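Local coordinates for CaaX farnesyltransferase beta subunit Ram1 (Aspergillus fumigatus, PDB 4LNB), which probably forms the zinc-dependent, peptide-binding subunit of a heterodimeric farnesyltransferase that transfers farnesyl from farnesyl diphosphate to a C-terminal CaaX cysteine, at residues B[419-424]-B[432-437]; B[447-452]-B[468-473]. One frame throughout, in Å; residues are numbered along the deposited sequence. Where two conformers were deposited one is given.

Two short-range closures lie in series along this chain, each bringing together segments close in sequence, and they neither nest nor cross. Interaction 1 comes first: after helix 403-413 the chain runs through the loop 419-424, turns, and enters helix 431-444, whose first turns fold back on that loop beside the zinc. The same helix then passes almost directly into strand 446-450, where interaction 2 begins; a longer connection returns as strand 467-471 and closes a two-stranded hairpin. The centres of interactions 1 and 2 are about 25 Å apart, and the two do not touch. Helix 431-444 is thus the connecting piece, with a metal-site loop packed near its start and a small sheet following its end.

Interaction 1 (B[419-424]-B[432-437]); sequences GGLRDK and YHTCYA. With ZN (zinc ion), chain G; ED5 (tert-butyl 4-({(2-{(4-cyanophenyl)[(1-methyl-1H-imidazol-5-yl)methyl]amino}ethyl)[(2-methylphenyl)sulfonyl]amino}methyl)piperidine-1-carboxylate), chain H; EDO (1,2-ethanediol), chain I.
At the zinc site of the prenyltransferase alpha-alpha toroid, the loop residue Asp423 packs over the imidazole of the metal ligand His433. Asp423 CB sits 3.8 Å from the centroid of the His433 ring, 20° off its normal, a CH-pi contact; Tyr432 CD2 covers the opposite face, so the imidazole is sandwiched and its rotation restrained. With CG anti to the carbonyl carbon (chi1 -76°), the ring runs alongside the Asp423 side chain, pointing the same way, and presents NE2 to the zinc ion at 2.0 Å. The imidazole NBC of the inhibitor ED5 binds the same zinc at 2.1 Å, and Asp365 and Cys367 complete the site. The Asp423 carboxylate is turned to Lys424, whose NZ forms a salt bridge with OD1.

Backbone and hydroxyl fix the other end of the contact. Leu421 N donates to Thr434 OG1 over 2.8 Å in a nearly straight bond (170°), and the same hydroxyl also bonds Asp430 O. The Leu421 side chain crosses that of Thr434 at about a right angle, CD1 near Thr434 CG2 and CD2 3.7 Å from Ala437 CB. One water donates to both Arg422 O and His433 O, joining the two backbones. Helix 126-135 packs on Leu421 and Thr434, helix 403-413 touches Leu421 through Ile410, and helix 151-164 lies against Cys435 and Tyr436 of helix 431-444.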
loop_
_atom_site.group_PDB
_atom_site.type_symbol
_atom_site.label_atom_id
_atom_site.label_comp_id
_atom_site.label_asym_id
_atom_site.label_seq_id
_atom_site.Cartn_x
_atom_site.Cartn_y
_atom_site.Cartn_z
ATOM N N GLY B 419 15.425 -21.288 0.494
ATOM C CA GLY B 419 15.831 -19.928 0.799
ATOM C C GLY B 419 14.912 -18.898 0.168
ATOM O O GLY B 419 14.318 -19.142 -0.882
ATOM N N GLY B 420 14.806 -17.739 0.812
ATOM C CA GLY B 420 13.895 -16.693 0.387
ATOM C C GLY B 420 12.540 -16.845 1.054
ATOM O O GLY B 420 12.183 -17.936 1.501
ATOM N N LEU B 421 11.790 -15.752 1.136
ATOM C CA LEU B 421 10.430 -15.808 1.664
ATOM C C LEU B 421 9.410 -15.500 0.574
ATOM O O LEU B 421 9.746 -14.913 -0.457
ATOM C CB LEU B 421 10.252 -14.881 2.876
ATOM C CG LEU B 421 10.976 -15.366 4.143
ATOM C CD1 LEU B 421 12.401 -14.828 4.207
ATOM C CD2 LEU B 421 10.203 -15.010 5.411
ATOM N N ARG B 422 8.164 -15.896 0.812
ATOM C CA ARG B 422 7.135 -15.830 -0.217
ATOM C C ARG B 422 5.862 -15.126 0.256
ATOM O O ARG B 422 5.638 -14.939 1.456
ATOM C CB ARG B 422 6.794 -17.246 -0.689
ATOM C CG ARG B 422 6.234 -18.124 0.425
ATOM C CD ARG B 422 6.204 -19.594 0.045
ATOM N NE ARG B 422 5.831 -20.429 1.186
ATOM C CZ ARG B 422 6.276 -21.664 1.383
ATOM N NH1 ARG B 422 7.118 -22.214 0.514
ATOM N NH2 ARG B 422 5.886 -22.350 2.448
ATOM N N ASP B 423 5.050 -14.736 -0.722
ATOM C CA ASP B 423 3.703 -14.216 -0.536
ATOM C C ASP B 423 2.903 -15.153 0.370
ATOM O O ASP B 423 2.431 -14.762 1.440
ATOM C CB ASP B 423 3.069 -14.101 -1.940
ATOM C CG ASP B 423 1.572 -13.786 -1.930
ATOM O OD1 ASP B 423 0.904 -13.826 -0.876
ATOM O OD2 ASP B 423 1.049 -13.514 -3.035
ATOM N N LYS B 424 2.750 -16.393 -0.075
ATOM C CA LYS B 424 1.940 -17.372 0.626
ATOM C C LYS B 424 2.354 -18.749 0.126
ATOM O O LYS B 424 3.048 -18.848 -0.885
ATOM C CB LYS B 424 0.450 -17.115 0.357
ATOM C CG LYS B 424 0.032 -17.274 -1.099
ATOM C CD LYS B 424 -1.484 -17.268 -1.248
ATOM C CE LYS B 424 -2.107 -16.013 -0.658
ATOM N NZ LYS B 424 -1.721 -14.773 -1.397
ATOM N N TYR B 432 11.444 -9.209 -3.178
ATOM C CA TYR B 432 10.455 -8.259 -2.662
ATOM C C TYR B 432 9.760 -8.839 -1.433
ATOM O O TYR B 432 9.688 -8.196 -0.379
ATOM C CB TYR B 432 9.423 -7.894 -3.745
ATOM C CG TYR B 432 8.153 -7.239 -3.221
ATOM C CD1 TYR B 432 8.070 -5.861 -3.055
ATOM C CD2 TYR B 432 7.032 -8.003 -2.906
ATOM C CE1 TYR B 432 6.906 -5.265 -2.576
ATOM C CE2 TYR B 432 5.873 -7.419 -2.429
ATOM C CZ TYR B 432 5.813 -6.053 -2.263
ATOM O OH TYR B 432 4.653 -5.485 -1.786
ATOM N N HIS B 433 9.245 -10.055 -1.568
ATOM C CA HIS B 433 8.560 -10.700 -0.453
ATOM C C HIS B 433 9.518 -11.107 0.659
ATOM O O HIS B 433 9.125 -11.191 1.822
ATOM C CB HIS B 433 7.721 -11.888 -0.929
ATOM C CG HIS B 433 6.443 -11.478 -1.589
ATOM N ND1 HIS B 433 6.284 -11.460 -2.957
ATOM C CD2 HIS B 433 5.273 -11.038 -1.067
ATOM C CE1 HIS B 433 5.066 -11.039 -3.251
ATOM N NE2 HIS B 433 4.432 -10.774 -2.122
ATOM N N THR B 434 10.774 -11.354 0.304
ATOM C CA THR B 434 11.779 -11.667 1.310
ATOM C C THR B 434 12.047 -10.424 2.151
ATOM O O THR B 434 12.050 -10.484 3.382
ATOM C CB THR B 434 13.086 -12.178 0.676
ATOM O OG1 THR B 434 12.828 -13.406 -0.014
ATOM C CG2 THR B 434 14.141 -12.427 1.747
ATOM N N CYS B 435 12.250 -9.295 1.479
ATOM C CA CYS B 435 12.511 -8.036 2.168
ATOM C C CYS B 435 11.392 -7.663 3.144
ATOM O O CYS B 435 11.646 -7.370 4.317
ATOM C CB CYS B 435 12.728 -6.904 1.154
ATOM S SG CYS B 435 12.729 -5.241 1.871
ATOM N N TYR B 436 10.151 -7.685 2.672
ATOM C CA TYR B 436 9.058 -7.168 3.488
ATOM C C TYR B 436 8.531 -8.136 4.554
ATOM O O TYR B 436 8.030 -7.694 5.586
ATOM C CB TYR B 436 7.944 -6.589 2.615
ATOM C CG TYR B 436 8.378 -5.309 1.931
ATOM C CD1 TYR B 436 8.748 -4.195 2.678
ATOM C CD2 TYR B 436 8.423 -5.214 0.545
ATOM C CE1 TYR B 436 9.147 -3.017 2.065
ATOM C CE2 TYR B 436 8.824 -4.034 -0.080
ATOM C CZ TYR B 436 9.181 -2.944 0.685
ATOM O OH TYR B 436 9.582 -1.775 0.076
ATOM N N ALA B 437 8.658 -9.439 4.324
ATOM C CA ALA B 437 8.347 -10.402 5.379
ATOM C C ALA B 437 9.338 -10.251 6.534
ATOM O O ALA B 437 8.955 -10.309 7.703
ATOM C CB ALA B 437 8.361 -11.831 4.846
HETATM ZN ZN ZN G . 2.865 -9.566 -1.632
HETATM O OAG ED5 H . 8.762 -12.777 -9.091
HETATM C CBE ED5 H . 9.063 -11.657 -9.445
HETATM O OBD ED5 H . 9.828 -11.486 -10.627
HETATM C CBP ED5 H . 9.384 -11.904 -11.928
HETATM C CAC ED5 H . 9.974 -10.999 -12.941
HETATM C CAD ED5 H . 9.806 -13.294 -12.235
HETATM C CAE ED5 H . 7.854 -11.814 -12.011
HETATM N NBL ED5 H . 8.299 -10.514 -8.896
HETATM C CAX ED5 H . 7.186 -10.703 -7.953
HETATM C CAV ED5 H . 7.312 -9.839 -6.734
HETATM C CAW ED5 H . 8.571 -9.119 -9.232
HETATM C CAU ED5 H . 8.664 -8.228 -8.020
HETATM C CBK ED5 H . 7.547 -8.413 -7.058
HETATM C CBB ED5 H . 6.256 -7.780 -7.624
HETATM N NBN ED5 H . 6.340 -6.313 -8.025
HETATM S SBQ ED5 H . 5.335 -5.976 -9.327
HETATM O OAI ED5 H . 4.888 -4.607 -9.307
HETATM O OAH ED5 H . 4.182 -6.837 -9.284
HETATM C CBJ ED5 H . 6.226 -6.326 -10.834
HETATM C CAN ED5 H . 5.746 -7.342 -11.672
HETATM C CAL ED5 H . 6.426 -7.661 -12.881
HETATM C CAK ED5 H . 7.576 -6.963 -13.236
HETATM C CAM ED5 H . 8.063 -5.952 -12.406
HETATM C CBF ED5 H . 7.387 -5.628 -11.193
HETATM C CAA ED5 H . 7.943 -4.540 -10.335
HETATM C CAZ ED5 H . 6.163 -5.364 -6.843
HETATM C CAY ED5 H . 4.998 -5.590 -5.841
HETATM N NBM ED5 H . 3.624 -5.416 -6.319
HETATM C CBH ED5 H . 3.139 -4.052 -6.718
HETATM C CAQ ED5 H . 1.970 -3.921 -7.476
HETATM C CAO ED5 H . 1.527 -2.641 -7.850
HETATM C CAR ED5 H . 3.869 -2.909 -6.330
HETATM C CAP ED5 H . 3.428 -1.638 -6.701
HETATM C CBG ED5 H . 2.258 -1.502 -7.459
HETATM C CAJ ED5 H . 1.797 -0.147 -7.857
HETATM N NAF ED5 H . 1.408 1.058 -8.233
HETATM C CBA ED5 H . 2.711 -6.574 -6.404
HETATM C CBI ED5 H . 2.325 -7.197 -5.067
HETATM C CAS ED5 H . 2.937 -8.281 -4.440
HETATM N NBC ED5 H . 2.291 -8.492 -3.290
HETATM C CAT ED5 H . 1.327 -7.584 -3.180
HETATM N NBO ED5 H . 1.346 -6.790 -4.266
HETATM C CAB ED5 H . 0.437 -5.679 -4.524
HETATM C C1 EDO I . 12.346 -10.134 -7.627
HETATM O O1 EDO I . 12.017 -9.561 -6.415
HETATM C C2 EDO I . 13.508 -11.066 -7.649
HETATM O O2 EDO I . 13.539 -12.063 -6.694
HETATM O O HOH W 1 6.326 -12.434 1.990
#

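Interaction 2 (B[447-452]-B[468-473]); sequences YHYCTD and KHDPNF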
loop_
_atom_site.group_PDB
_atom_site.type_symbol
_atom_site.label_atom_id
_atom_site.label_comp_id
_atom_site.label_asym_id
_atom_site.label_seq_id
_atom_site.Cartn_x
_atom_site.Cartn_y
_atom_site.Cartn_z
ATOM N N TYR B 447 9.790 -2.508 20.455
ATOM C CA TYR B 447 8.953 -1.371 20.800
ATOM C C TYR B 447 9.453 -0.198 19.973
ATOM O O TYR B 447 10.586 0.243 20.152
ATOM C CB TYR B 447 9.106 -1.007 22.279
ATOM C CG TYR B 447 8.680 -2.073 23.264
ATOM C CD1 TYR B 447 9.618 -2.892 23.881
ATOM C CD2 TYR B 447 7.342 -2.243 23.597
ATOM C CE1 TYR B 447 9.235 -3.859 24.793
ATOM C CE2 TYR B 447 6.949 -3.209 24.505
ATOM C CZ TYR B 447 7.899 -4.014 25.099
ATOM O OH TYR B 447 7.511 -4.976 26.003
ATOM N N HIS B 448 8.624 0.301 19.064
ATOM C CA HIS B 448 8.979 1.489 18.297
ATOM C C HIS B 448 8.147 2.662 18.792
ATOM O O HIS B 448 6.922 2.568 18.865
ATOM C CB HIS B 448 8.708 1.271 16.807
ATOM C CG HIS B 448 9.656 0.321 16.147
ATOM N ND1 HIS B 448 10.994 0.603 15.977
ATOM C CD2 HIS B 448 9.456 -0.901 15.598
ATOM C CE1 HIS B 448 11.580 -0.409 15.362
ATOM N NE2 HIS B 448 10.668 -1.333 15.118
ATOM N N TYR B 449 8.805 3.764 19.129
ATOM C CA TYR B 449 8.104 4.926 19.669
ATOM C C TYR B 449 8.834 6.223 19.330
ATOM O O TYR B 449 10.035 6.216 19.067
ATOM C CB TYR B 449 7.938 4.786 21.185
ATOM C CG TYR B 449 9.243 4.573 21.918
ATOM C CD1 TYR B 449 9.952 5.646 22.439
ATOM C CD2 TYR B 449 9.770 3.297 22.084
ATOM C CE1 TYR B 449 11.150 5.457 23.105
ATOM C CE2 TYR B 449 10.966 3.098 22.750
ATOM C CZ TYR B 449 11.652 4.181 23.256
ATOM O OH TYR B 449 12.842 3.990 23.922
ATOM N N CYS B 450 8.104 7.335 19.322
ATOM C CA CYS B 450 8.729 8.628 19.068
ATOM C C CYS B 450 8.957 9.374 20.378
ATOM O O CYS B 450 8.276 9.124 21.378
ATOM C CB CYS B 450 7.918 9.463 18.066
ATOM S SG CYS B 450 6.232 9.835 18.572
ATOM N N THR B 451 9.937 10.271 20.374
ATOM C CA THR B 451 10.354 10.953 21.594
ATOM C C THR B 451 10.455 12.460 21.402
ATOM O O THR B 451 10.138 12.986 20.332
ATOM C CB THR B 451 11.727 10.450 22.076
ATOM O OG1 THR B 451 12.718 10.746 21.082
ATOM C CG2 THR B 451 11.697 8.950 22.334
ATOM N N ASP B 452 10.914 13.143 22.447
ATOM C CA ASP B 452 11.106 14.588 22.405
ATOM C C ASP B 452 12.552 14.966 22.086
ATOM O O ASP B 452 12.928 16.134 22.183
ATOM C CB ASP B 452 10.672 15.232 23.728
ATOM C CG ASP B 452 11.370 14.626 24.937
ATOM O OD1 ASP B 452 12.221 13.727 24.759
ATOM O OD2 ASP B 452 11.070 15.054 26.074
ATOM N N LYS B 468 12.702 6.068 18.398
ATOM C CA LYS B 468 13.671 5.216 19.067
ATOM C C LYS B 468 13.088 3.821 19.250
ATOM O O LYS B 468 11.920 3.583 18.947
ATOM C CB LYS B 468 14.098 5.834 20.401
ATOM C CG LYS B 468 14.951 7.085 20.221
ATOM C CD LYS B 468 15.258 7.767 21.536
ATOM C CE LYS B 468 16.290 8.867 21.343
ATOM N NZ LYS B 468 15.947 9.758 20.197
ATOM N N HIS B 469 13.904 2.893 19.726
ATOM C CA HIS B 469 13.460 1.514 19.825
ATOM C C HIS B 469 14.019 0.820 21.052
ATOM O O HIS B 469 15.112 1.140 21.520
ATOM C CB HIS B 469 13.838 0.736 18.561
ATOM C CG HIS B 469 15.285 0.848 18.193
ATOM N ND1 HIS B 469 16.266 0.071 18.772
ATOM C CD2 HIS B 469 15.919 1.653 17.307
ATOM C CE1 HIS B 469 17.440 0.393 18.258
ATOM N NE2 HIS B 469 17.257 1.350 17.367
ATOM N N ASP B 470 13.241 -0.119 21.578
ATOM C CA ASP B 470 13.698 -1.007 22.638
ATOM C C ASP B 470 13.270 -2.410 22.253
ATOM O O ASP B 470 12.246 -2.588 21.597
ATOM C CB ASP B 470 13.085 -0.611 23.981
ATOM C CG ASP B 470 13.667 0.677 24.527
ATOM O OD1 ASP B 470 14.910 0.792 24.589
ATOM O OD2 ASP B 470 12.880 1.574 24.888
ATOM N N PRO B 471 14.059 -3.416 22.644
ATOM C CA PRO B 471 13.700 -4.773 22.227
ATOM C C PRO B 471 12.449 -5.272 22.934
ATOM O O PRO B 471 12.274 -5.034 24.130
ATOM C CB PRO B 471 14.918 -5.599 22.651
ATOM C CG PRO B 471 15.523 -4.824 23.776
ATOM C CD PRO B 471 15.299 -3.381 23.439
ATOM N N ASN B 472 11.574 -5.935 22.188
ATOM C CA ASN B 472 10.487 -6.679 22.799
ATOM C C ASN B 472 10.903 -8.141 22.829
ATOM O O ASN B 472 10.842 -8.837 21.815
ATOM C CB ASN B 472 9.187 -6.495 22.021
ATOM C CG ASN B 472 7.961 -6.745 22.876
ATOM O OD1 ASN B 472 8.020 -7.475 23.867
ATOM N ND2 ASN B 472 6.845 -6.130 22.505
ATOM N N PHE B 473 11.353 -8.593 23.993
ATOM C CA PHE B 473 12.003 -9.891 24.108
ATOM C C PHE B 473 11.055 -11.070 23.914
ATOM O O PHE B 473 9.859 -10.971 24.187
ATOM C CB PHE B 473 12.723 -10.008 25.455
ATOM C CG PHE B 473 13.957 -9.155 25.561
ATOM C CD1 PHE B 473 14.979 -9.272 24.631
ATOM C CD2 PHE B 473 14.106 -8.252 26.601
ATOM C CE1 PHE B 473 16.120 -8.495 24.727
ATOM C CE2 PHE B 473 15.247 -7.474 26.706
ATOM C CZ PHE B 473 16.255 -7.597 25.768
HETATM O O HOH W 2 11.519 3.344 16.162
#
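Tyr449 and Lys468 form a hydrogen-bonded pair of an antiparallel beta hairpin, and the tyrosine reaches past its direct partner to the next residue on the same face. From CB, chi1 of 56° sets CG between the backbone N and the carbonyl carbon, which swings the ring back over the opposite strand. There CG and CD2 lie above Lys468 O, which is 3.8 Å from CD2, while on the other rim CE1 comes within 4.0 Å of Lys468 CB. CE2 and CZ come close to Asp470 OD2, which lies near the ring plane at the edge. At the tip, OH donates to Asp470 OD2 over 2.6 Å, arriving from above the carboxylate plane, 44° out of it. The phenol is therefore held both by packing along its ring and by one short bond at its end, a diagonal link between two hydrogen-bonded pairs that share a face, with the His448-His469 pair between them.

Beneath it the strands are joined by regular backbone bonds: Lys468 N to Tyr449 O at 2.8 Å, Tyr449 N to Lys468 O, and a reciprocal pair between Tyr447 and Asp470. His448 and His469, a non-hydrogen-bonded pair, occupy the opposite face, where a water bridges His448 ND1 and Lys468 O, 2.8 Å from each. In the given conformer of Tyr447, the Asn472 amide stacks over the ring with planes 15° apart, ND2 lying 3.5 Å from CZ. Lys468 NZ bonds weakly to Thr451 OG1; the lysine's stronger partner is Ser453 O, the threonine's Ser466 O.

The hairpin follows directly on helix 431-444, and Asn472 is backbone-bonded to Gln445 at that junction. Cys450 meets the loop at Thr386 and Gln387 after helix 375-384, and the His469 ring meets that of His502 at the start of helix 502-513.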